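5-cytosine DNA methyltransferase (Entamoeba histolytica, PDB 3QV2) probably transfers a methyl group from S-adenosyl-L-methionine to carbon 5 of cytosine in DNA or tRNA. Local coordinates at residues I14-G19 against N78-S83; H125-N130 against R172-A177. All coordinates share one frame; numbering follows the deposited sequence.

Interaction 1 (I14-G19 against N78-S83); sequences IEFFSG and NTWFMS. With SAH (S-adenosyl-L-homocysteine), chain B; SO4 (sulfate ion), chain D.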
ATOM      1  N   ILE A  14     -10.551   2.580  12.589  1.00 17.18           N
ATOM      2  CA  ILE A  14     -11.099   3.404  11.523  1.00 18.13           C
ATOM      3  C   ILE A  14     -10.112   3.391  10.362  1.00 19.08           C
ATOM      4  O   ILE A  14      -9.017   3.943  10.461  1.00 19.40           O
ATOM      5  CB  ILE A  14     -11.329   4.859  11.967  1.00 13.34           C
ATOM      6  CG1 ILE A  14     -12.179   4.914  13.237  1.00 15.09           C
ATOM      7  CG2 ILE A  14     -11.989   5.650  10.848  1.00 11.02           C
ATOM      8  CD1 ILE A  14     -12.476   6.323  13.708  1.00 15.12           C
ATOM      9  N   GLU A  15     -10.500   2.750   9.264  1.00 17.76           N
ATOM     10  CA  GLU A  15      -9.610   2.578   8.122  1.00 19.08           C
ATOM     11  C   GLU A  15      -9.735   3.741   7.142  1.00 19.50           C
ATOM     12  O   GLU A  15     -10.438   3.646   6.136  1.00 24.25           O
ATOM     13  CB  GLU A  15      -9.909   1.249   7.424  1.00 16.99           C
ATOM     14  CG  GLU A  15      -8.821   0.748   6.490  1.00 20.06           C
ATOM     15  CD  GLU A  15      -9.076  -0.673   6.017  1.00 21.91           C
ATOM     16  OE1 GLU A  15      -8.256  -1.199   5.237  1.00 20.26           O
ATOM     17  OE2 GLU A  15     -10.097  -1.265   6.426  1.00 18.18           O
ATOM     18  N   PHE A  16      -9.053   4.840   7.444  1.00 15.07           N
ATOM     19  CA  PHE A  16      -9.085   6.019   6.587  1.00 14.37           C
ATOM     20  C   PHE A  16      -8.403   5.747   5.250  1.00 14.34           C
ATOM     21  O   PHE A  16      -7.383   5.059   5.195  1.00 15.17           O
ATOM     22  CB  PHE A  16      -8.416   7.207   7.279  1.00 14.39           C
ATOM     23  CG  PHE A  16      -9.122   7.666   8.525  1.00 13.12           C
ATOM     24  CD1 PHE A  16     -10.335   8.327   8.444  1.00 12.78           C
ATOM     25  CD2 PHE A  16      -8.563   7.454   9.775  1.00  8.60           C
ATOM     26  CE1 PHE A  16     -10.982   8.759   9.585  1.00 10.15           C
ATOM     27  CE2 PHE A  16      -9.206   7.886  10.921  1.00  8.60           C
ATOM     28  CZ  PHE A  16     -10.417   8.540  10.825  1.00  9.22           C
ATOM     29  N   PHE A  17      -8.965   6.300   4.179  1.00 12.86           N
ATOM     30  CA  PHE A  17      -8.446   6.079   2.834  1.00 11.93           C
ATOM     31  C   PHE A  17      -8.272   4.583   2.600  1.00 14.68           C
ATOM     32  O   PHE A  17      -7.230   4.132   2.124  1.00 16.87           O
ATOM     33  CB  PHE A  17      -7.115   6.811   2.642  1.00 13.77           C
ATOM     34  CG  PHE A  17      -7.087   8.184   3.254  1.00 15.00           C
ATOM     35  CD1 PHE A  17      -7.656   9.265   2.598  1.00 13.38           C
ATOM     36  CD2 PHE A  17      -6.495   8.394   4.489  1.00 13.18           C
ATOM     37  CE1 PHE A  17      -7.634  10.529   3.164  1.00 12.89           C
ATOM     38  CE2 PHE A  17      -6.470   9.653   5.060  1.00 10.26           C
ATOM     39  CZ  PHE A  17      -7.041  10.722   4.396  1.00 10.64           C
ATOM     40  N   SER A  18      -9.312   3.825   2.933  1.00 12.18           N
ATOM     41  CA  SER A  18      -9.254   2.365   2.955  1.00 12.81           C
ATOM     42  C   SER A  18      -8.827   1.714   1.640  1.00 15.12           C
ATOM     43  O   SER A  18      -8.224   0.642   1.645  1.00 14.37           O
ATOM     44  CB  SER A  18     -10.596   1.787   3.412  1.00 13.91           C
ATOM     45  OG  SER A  18     -11.674   2.389   2.717  1.00 16.10           O
ATOM     46  N   GLY A  19      -9.139   2.354   0.518  1.00 16.76           N
ATOM     47  CA  GLY A  19      -8.800   1.798  -0.780  1.00 17.92           C
ATOM     48  C   GLY A  19      -9.378   0.408  -0.974  1.00 19.13           C
ATOM     49  O   GLY A  19     -10.594   0.226  -0.930  1.00 21.10           O
ATOM     50  N   ASN A  78     -10.649   2.783  18.697  1.00 11.71           N
ATOM     51  CA  ASN A  78      -9.433   3.080  19.447  1.00 11.48           C
ATOM     52  C   ASN A  78      -8.171   2.953  18.600  1.00 13.80           C
ATOM     53  O   ASN A  78      -7.061   2.909  19.129  1.00 11.29           O
ATOM     54  CB  ASN A  78      -9.333   2.174  20.677  1.00 13.89           C
ATOM     55  CG  ASN A  78      -9.334   0.700  20.316  1.00 18.91           C
ATOM     56  OD1 ASN A  78      -9.119   0.330  19.161  1.00 21.43           O
ATOM     57  ND2 ASN A  78      -9.573  -0.151  21.307  1.00 15.93           N
ATOM     58  N   THR A  79      -8.344   2.900  17.284  1.00 14.28           N
ATOM     59  CA  THR A  79      -7.215   2.722  16.381  1.00 14.72           C
ATOM     60  C   THR A  79      -7.421   3.439  15.048  1.00 13.39           C
ATOM     61  O   THR A  79      -8.520   3.443  14.494  1.00 14.85           O
ATOM     62  CB  THR A  79      -6.944   1.230  16.115  1.00 15.34           C
ATOM     63  OG1 THR A  79      -6.740   0.548  17.359  1.00 15.13           O
ATOM     64  CG2 THR A  79      -5.714   1.060  15.245  1.00 15.79           C
ATOM     65  N   TRP A  80      -6.350   4.043  14.541  1.00 13.53           N
ATOM     66  CA  TRP A  80      -6.377   4.707  13.245  1.00 14.72           C
ATOM     67  C   TRP A  80      -5.400   4.055  12.274  1.00 18.11           C
ATOM     68  O   TRP A  80      -4.193   4.049  12.508  1.00 16.09           O
ATOM     69  CB  TRP A  80      -6.020   6.187  13.389  1.00 14.54           C
ATOM     70  CG  TRP A  80      -7.125   7.058  13.900  1.00 11.51           C
ATOM     71  CD1 TRP A  80      -8.292   6.653  14.484  1.00 11.81           C
ATOM     72  CD2 TRP A  80      -7.168   8.486  13.867  1.00  9.99           C
ATOM     73  NE1 TRP A  80      -9.056   7.745  14.820  1.00  9.44           N
ATOM     74  CE2 TRP A  80      -8.385   8.889  14.448  1.00  9.13           C
ATOM     75  CE3 TRP A  80      -6.291   9.474  13.399  1.00 11.19           C
ATOM     76  CZ2 TRP A  80      -8.754  10.223  14.578  1.00  9.36           C
ATOM     77  CZ3 TRP A  80      -6.655  10.803  13.527  1.00  9.41           C
ATOM     78  CH2 TRP A  80      -7.875  11.165  14.112  1.00 10.10           C
ATOM     79  N   PHE A  81      -5.931   3.500  11.189  1.00 19.14           N
ATOM     80  CA  PHE A  81      -5.103   3.038  10.080  1.00 17.24           C
ATOM     81  C   PHE A  81      -5.317   3.975   8.903  1.00 13.31           C
ATOM     82  O   PHE A  81      -6.452   4.350   8.602  1.00 12.41           O
ATOM     83  CB  PHE A  81      -5.466   1.609   9.674  1.00 16.94           C
ATOM     84  CG  PHE A  81      -5.001   0.564  10.646  1.00 14.08           C
ATOM     85  CD1 PHE A  81      -4.223   0.908  11.736  1.00 11.05           C
ATOM     86  CD2 PHE A  81      -5.335  -0.768  10.462  1.00 17.31           C
ATOM     87  CE1 PHE A  81      -3.793  -0.052  12.628  1.00 13.05           C
ATOM     88  CE2 PHE A  81      -4.907  -1.734  11.352  1.00 17.69           C
ATOM     89  CZ  PHE A  81      -4.134  -1.374  12.436  1.00 17.71           C
ATOM     90  N   MET A  82      -4.235   4.357   8.234  1.00 17.06           N
ATOM     91  CA  MET A  82      -4.354   5.287   7.118  1.00 14.69           C
ATOM     92  C   MET A  82      -3.139   5.318   6.198  1.00 14.02           C
ATOM     93  O   MET A  82      -1.993   5.247   6.644  1.00 17.12           O
ATOM     94  CB  MET A  82      -4.628   6.700   7.633  1.00  6.41           C
ATOM     95  CG  MET A  82      -3.451   7.330   8.357  1.00  6.37           C
ATOM     96  SD  MET A  82      -3.750   9.056   8.782  1.00 12.38           S
ATOM     97  CE  MET A  82      -5.229   8.908   9.775  1.00 12.82           C
ATOM     98  N   SER A  83      -3.412   5.427   4.904  1.00 13.41           N
ATOM     99  CA  SER A  83      -2.387   5.719   3.915  1.00 15.91           C
ATOM    100  C   SER A  83      -2.893   6.849   3.028  1.00 15.70           C
ATOM    101  O   SER A  83      -3.492   6.608   1.978  1.00 13.12           O
ATOM    102  CB  SER A  83      -2.053   4.479   3.087  1.00 23.52           C
ATOM    103  OG  SER A  83      -3.217   3.931   2.501  1.00 28.73           O
TER
HETATM  104  N   SAH B 323      -4.013   1.813   1.250  1.00 22.58           N
HETATM  105  CA  SAH B 323      -5.189   1.601   0.427  1.00 21.57           C
HETATM  106  CB  SAH B 323      -5.300   2.672  -0.649  1.00 21.80           C
HETATM  107  CG  SAH B 323      -4.708   4.036  -0.386  1.00 22.36           C
HETATM  108  SD  SAH B 323      -4.783   5.244  -1.723  1.00 19.15           S
HETATM  109  C   SAH B 323      -5.133   0.220  -0.174  1.00 18.21           C
HETATM  110  O   SAH B 323      -5.713  -0.009  -1.274  1.00 21.03           O
HETATM  111  OXT SAH B 323      -4.506  -0.716   0.430  1.00 15.75           O
HETATM  112  C5' SAH B 323      -5.585   6.720  -1.135  1.00 23.78           C
HETATM  113  C4' SAH B 323      -7.067   6.725  -1.041  1.00 24.41           C
HETATM  114  O4' SAH B 323      -7.458   7.846  -0.329  1.00 25.37           O
HETATM  115  C3' SAH B 323      -7.645   6.837  -2.382  1.00 22.59           C
HETATM  116  O3' SAH B 323      -8.299   5.659  -2.710  1.00 21.39           O
HETATM  117  C2' SAH B 323      -8.581   7.932  -2.353  1.00 23.85           C
HETATM  118  O2' SAH B 323      -9.796   7.530  -2.879  1.00 21.90           O
HETATM  119  C1' SAH B 323      -8.720   8.268  -0.933  1.00 20.20           C
HETATM  120  N9  SAH B 323      -9.050   9.652  -0.747  1.00 20.62           N
HETATM  121  C8  SAH B 323      -8.499  10.755  -1.272  1.00 21.61           C
HETATM  122  N7  SAH B 323      -9.169  11.809  -0.780  1.00 21.16           N
HETATM  123  C5  SAH B 323     -10.139  11.357   0.051  1.00 21.66           C
HETATM  124  C6  SAH B 323     -11.116  11.992   0.822  1.00 19.99           C
HETATM  125  N6  SAH B 323     -11.231  13.429   0.827  1.00 17.83           N
HETATM  126  N1  SAH B 323     -11.946  11.228   1.555  1.00 19.09           N
HETATM  127  C2  SAH B 323     -11.858   9.891   1.564  1.00 17.43           C
HETATM  128  N3  SAH B 323     -10.930   9.262   0.834  1.00 20.42           N
HETATM  129  C4  SAH B 323     -10.068   9.965   0.077  1.00 22.06           C
HETATM  130  S   SO4 D 325     -10.978   1.116  24.335  1.00 68.91           S
HETATM  131  O1  SO4 D 325     -11.669   1.750  23.217  1.00 67.38           O
HETATM  132  O2  SO4 D 325      -9.590   0.836  23.976  1.00 65.97           O
HETATM  133  O3  SO4 D 325     -11.008   2.018  25.485  1.00 71.40           O
HETATM  134  O4  SO4 D 325     -11.650  -0.137  24.669  1.00 68.89           O
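Phe16 drives the edge of its ring into one face of the Trp80 indole: CE2 stands 3.6 Å from Trp80 CD2, and the ring planes meet at 79°, a T-shaped pair. On the same side of the sheet Ile14 accompanies Trp80, its CD1 3.9 Å from Trp80 NE1, while Ile14 CG2 lies over a face of the Phe16 ring. Met82 runs beside Phe16; its chain bends at chi3, which brings the terminal methyl CE to 3.6 Å from Phe16 CD2. Leu111 of helix 106-115 touches both Phe16 and Met82 on this side. Beneath the side chains the strands run parallel, held by Ile14 N to Thr79 O (2.9 Å, nearly straight at 170°) and Phe16 N to Phe81 O (2.9 Å, bent to 130°). Beyond the strands, Phe17 turns a ring edge to Met82 CB and to the ribose of S-adenosyl-L-homocysteine, with Phe17 CB 3.2 Å from O4'. Ser83 OG accepts a bond of 2.6 Å from the ligand's amino N. Two adjacent parallel strands whose following residues pack on the ribose and hydrogen-bond the amino group of the bound product are characteristic of the Rossmann-like class I methyltransferase fold.

Interaction 2 (H125-N130 against R172-A177); sequences HIFIEN and RYYVMA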
ATOM      1  N   HIS A 125      -3.551   3.530  19.161  1.00  9.50           N
ATOM      2  CA  HIS A 125      -2.589   3.132  18.140  1.00  8.73           C
ATOM      3  C   HIS A 125      -2.897   3.807  16.810  1.00 10.30           C
ATOM      4  O   HIS A 125      -4.051   3.861  16.384  1.00  7.91           O
ATOM      5  CB  HIS A 125      -2.575   1.611  17.961  1.00  7.48           C
ATOM      6  CG  HIS A 125      -2.132   0.862  19.180  1.00  6.10           C
ATOM      7  ND1 HIS A 125      -2.997   0.521  20.198  1.00  5.46           N
ATOM      8  CD2 HIS A 125      -0.917   0.393  19.546  1.00  6.59           C
ATOM      9  CE1 HIS A 125      -2.333  -0.127  21.137  1.00 11.43           C
ATOM     10  NE2 HIS A 125      -1.069  -0.218  20.768  1.00 13.02           N
ATOM     11  N   ILE A 126      -1.859   4.328  16.163  1.00 14.11           N
ATOM     12  CA  ILE A 126      -1.991   4.936  14.845  1.00 10.53           C
ATOM     13  C   ILE A 126      -0.929   4.387  13.901  1.00 11.60           C
ATOM     14  O   ILE A 126       0.244   4.285  14.263  1.00  5.92           O
ATOM     15  CB  ILE A 126      -1.843   6.465  14.901  1.00 10.44           C
ATOM     16  CG1 ILE A 126      -2.841   7.071  15.886  1.00  8.38           C
ATOM     17  CG2 ILE A 126      -2.023   7.068  13.514  1.00  5.60           C
ATOM     18  CD1 ILE A 126      -2.773   8.578  15.956  1.00 10.37           C
ATOM     19  N   PHE A 127      -1.345   4.038  12.690  1.00 10.53           N
ATOM     20  CA  PHE A 127      -0.416   3.556  11.678  1.00 12.62           C
ATOM     21  C   PHE A 127      -0.594   4.336  10.381  1.00 14.93           C
ATOM     22  O   PHE A 127      -1.689   4.390   9.822  1.00 16.62           O
ATOM     23  CB  PHE A 127      -0.615   2.060  11.429  1.00 11.22           C
ATOM     24  CG  PHE A 127       0.437   1.447  10.551  1.00 12.17           C
ATOM     25  CD1 PHE A 127       1.523   0.790  11.103  1.00 11.56           C
ATOM     26  CD2 PHE A 127       0.343   1.532   9.172  1.00  9.95           C
ATOM     27  CE1 PHE A 127       2.495   0.226  10.299  1.00 10.71           C
ATOM     28  CE2 PHE A 127       1.311   0.973   8.362  1.00  7.23           C
ATOM     29  CZ  PHE A 127       2.388   0.318   8.926  1.00  9.00           C
ATOM     30  N   ILE A 128       0.488   4.946   9.911  1.00 13.92           N
ATOM     31  CA  ILE A 128       0.449   5.715   8.676  1.00 14.26           C
ATOM     32  C   ILE A 128       1.380   5.114   7.633  1.00 16.86           C
ATOM     33  O   ILE A 128       2.492   4.694   7.947  1.00 19.07           O
ATOM     34  CB  ILE A 128       0.849   7.183   8.910  1.00 12.23           C
ATOM     35  CG1 ILE A 128       0.129   7.743  10.137  1.00 10.73           C
ATOM     36  CG2 ILE A 128       0.549   8.021   7.675  1.00 12.60           C
ATOM     37  CD1 ILE A 128       0.508   9.171  10.470  1.00 10.68           C
ATOM     38  N   GLU A 129       0.917   5.071   6.389  1.00 18.29           N
ATOM     39  CA  GLU A 129       1.731   4.569   5.291  1.00 15.34           C
ATOM     40  C   GLU A 129       1.735   5.579   4.150  1.00 14.94           C
ATOM     41  O   GLU A 129       0.696   6.141   3.805  1.00 15.56           O
ATOM     42  CB  GLU A 129       1.212   3.209   4.813  1.00 14.19           C
ATOM     43  CG  GLU A 129       2.098   2.513   3.787  1.00 16.95           C
ATOM     44  CD  GLU A 129       1.881   3.021   2.374  1.00 21.66           C
ATOM     45  OE1 GLU A 129       0.871   3.717   2.138  1.00 24.40           O
ATOM     46  OE2 GLU A 129       2.718   2.721   1.498  1.00 26.75           O
ATOM     47  N   ASN A 130       2.908   5.810   3.571  1.00 18.06           N
ATOM     48  CA  ASN A 130       3.041   6.765   2.478  1.00 17.04           C
ATOM     49  C   ASN A 130       4.356   6.581   1.730  1.00 12.69           C
ATOM     50  O   ASN A 130       5.080   5.612   1.962  1.00 11.30           O
ATOM     51  CB  ASN A 130       2.933   8.198   3.005  1.00 15.29           C
ATOM     52  CG  ASN A 130       2.192   9.118   2.052  1.00 19.42           C
ATOM     53  OD1 ASN A 130       2.784   9.702   1.144  1.00 17.91           O
ATOM     54  ND2 ASN A 130       0.887   9.250   2.256  1.00 22.70           N
ATOM     55  N   ARG A 172       8.696   2.299   0.906  1.00 17.10           N
ATOM     56  CA  ARG A 172       7.663   3.161   1.470  1.00 15.97           C
ATOM     57  C   ARG A 172       8.021   3.653   2.870  1.00 14.79           C
ATOM     58  O   ARG A 172       8.906   3.108   3.531  1.00 16.92           O
ATOM     59  CB  ARG A 172       6.315   2.439   1.500  1.00 18.90           C
ATOM     60  CG  ARG A 172       5.694   2.215   0.128  1.00 18.36           C
ATOM     61  CD  ARG A 172       5.368   3.535  -0.554  1.00 19.95           C
ATOM     62  NE  ARG A 172       4.558   3.345  -1.755  1.00 23.57           N
ATOM     63  CZ  ARG A 172       5.055   3.221  -2.980  1.00 28.39           C
ATOM     64  NH1 ARG A 172       4.240   3.051  -4.013  1.00 28.24           N
ATOM     65  NH2 ARG A 172       6.364   3.270  -3.176  1.00 28.99           N
ATOM     66  N   TYR A 173       7.322   4.693   3.309  1.00 13.84           N
ATOM     67  CA  TYR A 173       7.541   5.278   4.622  1.00 13.54           C
ATOM     68  C   TYR A 173       6.418   4.856   5.560  1.00 10.67           C
ATOM     69  O   TYR A 173       5.244   4.889   5.188  1.00  8.16           O
ATOM     70  CB  TYR A 173       7.609   6.800   4.507  1.00 14.98           C
ATOM     71  CG  TYR A 173       7.830   7.528   5.814  1.00 14.50           C
ATOM     72  CD1 TYR A 173       8.904   7.215   6.635  1.00 14.88           C
ATOM     73  CD2 TYR A 173       6.976   8.546   6.213  1.00 14.38           C
ATOM     74  CE1 TYR A 173       9.112   7.886   7.827  1.00 14.66           C
ATOM     75  CE2 TYR A 173       7.176   9.224   7.400  1.00 12.37           C
ATOM     76  CZ  TYR A 173       8.245   8.891   8.202  1.00 13.48           C
ATOM     77  OH  TYR A 173       8.448   9.563   9.384  1.00 13.15           O
ATOM     78  N   TYR A 174       6.783   4.453   6.774  1.00 11.05           N
ATOM     79  CA  TYR A 174       5.810   3.958   7.741  1.00 10.98           C
ATOM     80  C   TYR A 174       5.920   4.664   9.088  1.00 13.84           C
ATOM     81  O   TYR A 174       7.005   4.762   9.661  1.00 12.29           O
ATOM     82  CB  TYR A 174       5.981   2.452   7.943  1.00 11.61           C
ATOM     83  CG  TYR A 174       5.867   1.643   6.671  1.00 14.23           C
ATOM     84  CD1 TYR A 174       4.629   1.241   6.190  1.00 14.41           C
ATOM     85  CD2 TYR A 174       6.998   1.277   5.953  1.00 14.39           C
ATOM     86  CE1 TYR A 174       4.518   0.500   5.031  1.00 14.60           C
ATOM     87  CE2 TYR A 174       6.899   0.536   4.790  1.00 14.87           C
ATOM     88  CZ  TYR A 174       5.654   0.149   4.335  1.00 14.68           C
ATOM     89  OH  TYR A 174       5.543  -0.587   3.181  1.00 12.68           O
ATOM     90  N   VAL A 175       4.789   5.146   9.595  1.00 13.30           N
ATOM     91  CA  VAL A 175       4.757   5.806  10.893  1.00 14.80           C
ATOM     92  C   VAL A 175       3.957   4.982  11.896  1.00 15.75           C
ATOM     93  O   VAL A 175       2.819   4.600  11.633  1.00 17.56           O
ATOM     94  CB  VAL A 175       4.143   7.215  10.799  1.00 10.38           C
ATOM     95  CG1 VAL A 175       4.106   7.863  12.171  1.00  6.84           C
ATOM     96  CG2 VAL A 175       4.932   8.072   9.823  1.00 11.78           C
ATOM     97  N   MET A 176       4.567   4.710  13.044  1.00 15.15           N
ATOM     98  CA  MET A 176       3.916   3.952  14.104  1.00 15.66           C
ATOM     99  C   MET A 176       3.815   4.788  15.371  1.00 15.97           C
ATOM    100  O   MET A 176       4.818   5.047  16.037  1.00 14.07           O
ATOM    101  CB  MET A 176       4.681   2.658  14.378  1.00 14.24           C
ATOM    102  CG  MET A 176       4.627   1.659  13.236  1.00 18.29           C
ATOM    103  SD  MET A 176       6.090   0.608  13.175  1.00 34.91           S
ATOM    104  CE  MET A 176       7.327   1.803  12.675  1.00  8.31           C
ATOM    105  N   ALA A 177       2.600   5.213  15.698  1.00 14.92           N
ATOM    106  CA  ALA A 177       2.377   6.074  16.850  1.00 12.54           C
ATOM    107  C   ALA A 177       1.422   5.433  17.848  1.00 15.21           C
ATOM    108  O   ALA A 177       0.453   4.782  17.464  1.00 16.62           O
ATOM    109  CB  ALA A 177       1.847   7.428  16.402  1.00  6.46           C
TER
HETATM  110  O   HOH W   1       2.291   1.511  -0.922  1.00 21.35           O
HETATM  111  O   HOH W   2       3.310  -0.687   1.595  1.00 23.64           O
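Strands 125-130 and 172-177 run antiparallel, their axes 4.7 Å apart at closest approach and 169° between directions, with paired N-H···O=C bonds joining Ile126 to Ala177, Ile128 to Val175 and Asn130 to Tyr173. The two bonds of the central pair are both close to straight. Ile128 and Val175 lie side by side, CB to CB 3.8 Å, on the face that also carries Ile126 and Ala177. On the other face, Phe127 swings its ring toward the partner strand because CG is anti to the backbone N (chi1 -171°). Val175 O, already bonded to Ile128 N, lies over one ring face, while Phe127 CD1 meets Met176 CG at 3.9 Å and CZ meets Tyr174 CD1 at 3.7 Å. Helix 311-321 packs on this face through Ile314, which touches both Phe127 and Tyr174. Strand 172-178, inserted antiparallel between 125-130 and 153-159, is the reversed strand that marks the class I methyltransferase sheet. Farther along, Glu129 bends at chi2, with CG 3.4 Å from Tyr174 CE1. Its OE2 approaches the edge of the Arg172 guanidinium, but the salt bridge to NE is long at 3.8 Å. A water bonded to OE2 at 2.7 Å, and weakly to Arg172 NE, bridges the two charges. A second water donates to Tyr174 OH at 2.7 Å and only weakly to OE2. Asn130 turns its side chain to the opposite face, where it touches Cys86, the predicted active-site residue.

How the interactions relate
Interaction 1 closes before interaction 2 opens along the chain, and their centres lie 10 Å apart in one mixed sheet. Its strand order, 36-41, 11-16, 79-82, 125-130, 172-178, 153-159, makes 79-82 and 125-130 neighbours. They are probably joined by backbone hydrogen bonds, Trp80 O to Phe127 N and Met82 O to Glu129 N, each 2.9 Å. The two contacts thus sit on either side of this seam: interaction 1 within the run of parallel strands, interaction 2 where the direction reverses. At the seam's C-terminal end, Ser83 CB packs 3.2 Å from Glu129 OE1. Ser83 bonds S-adenosyl-L-homocysteine, and the side chains of Asn130 and Cys86 lie about 4 Å apart, so both contacts end at the ligand-facing edge of the sheet.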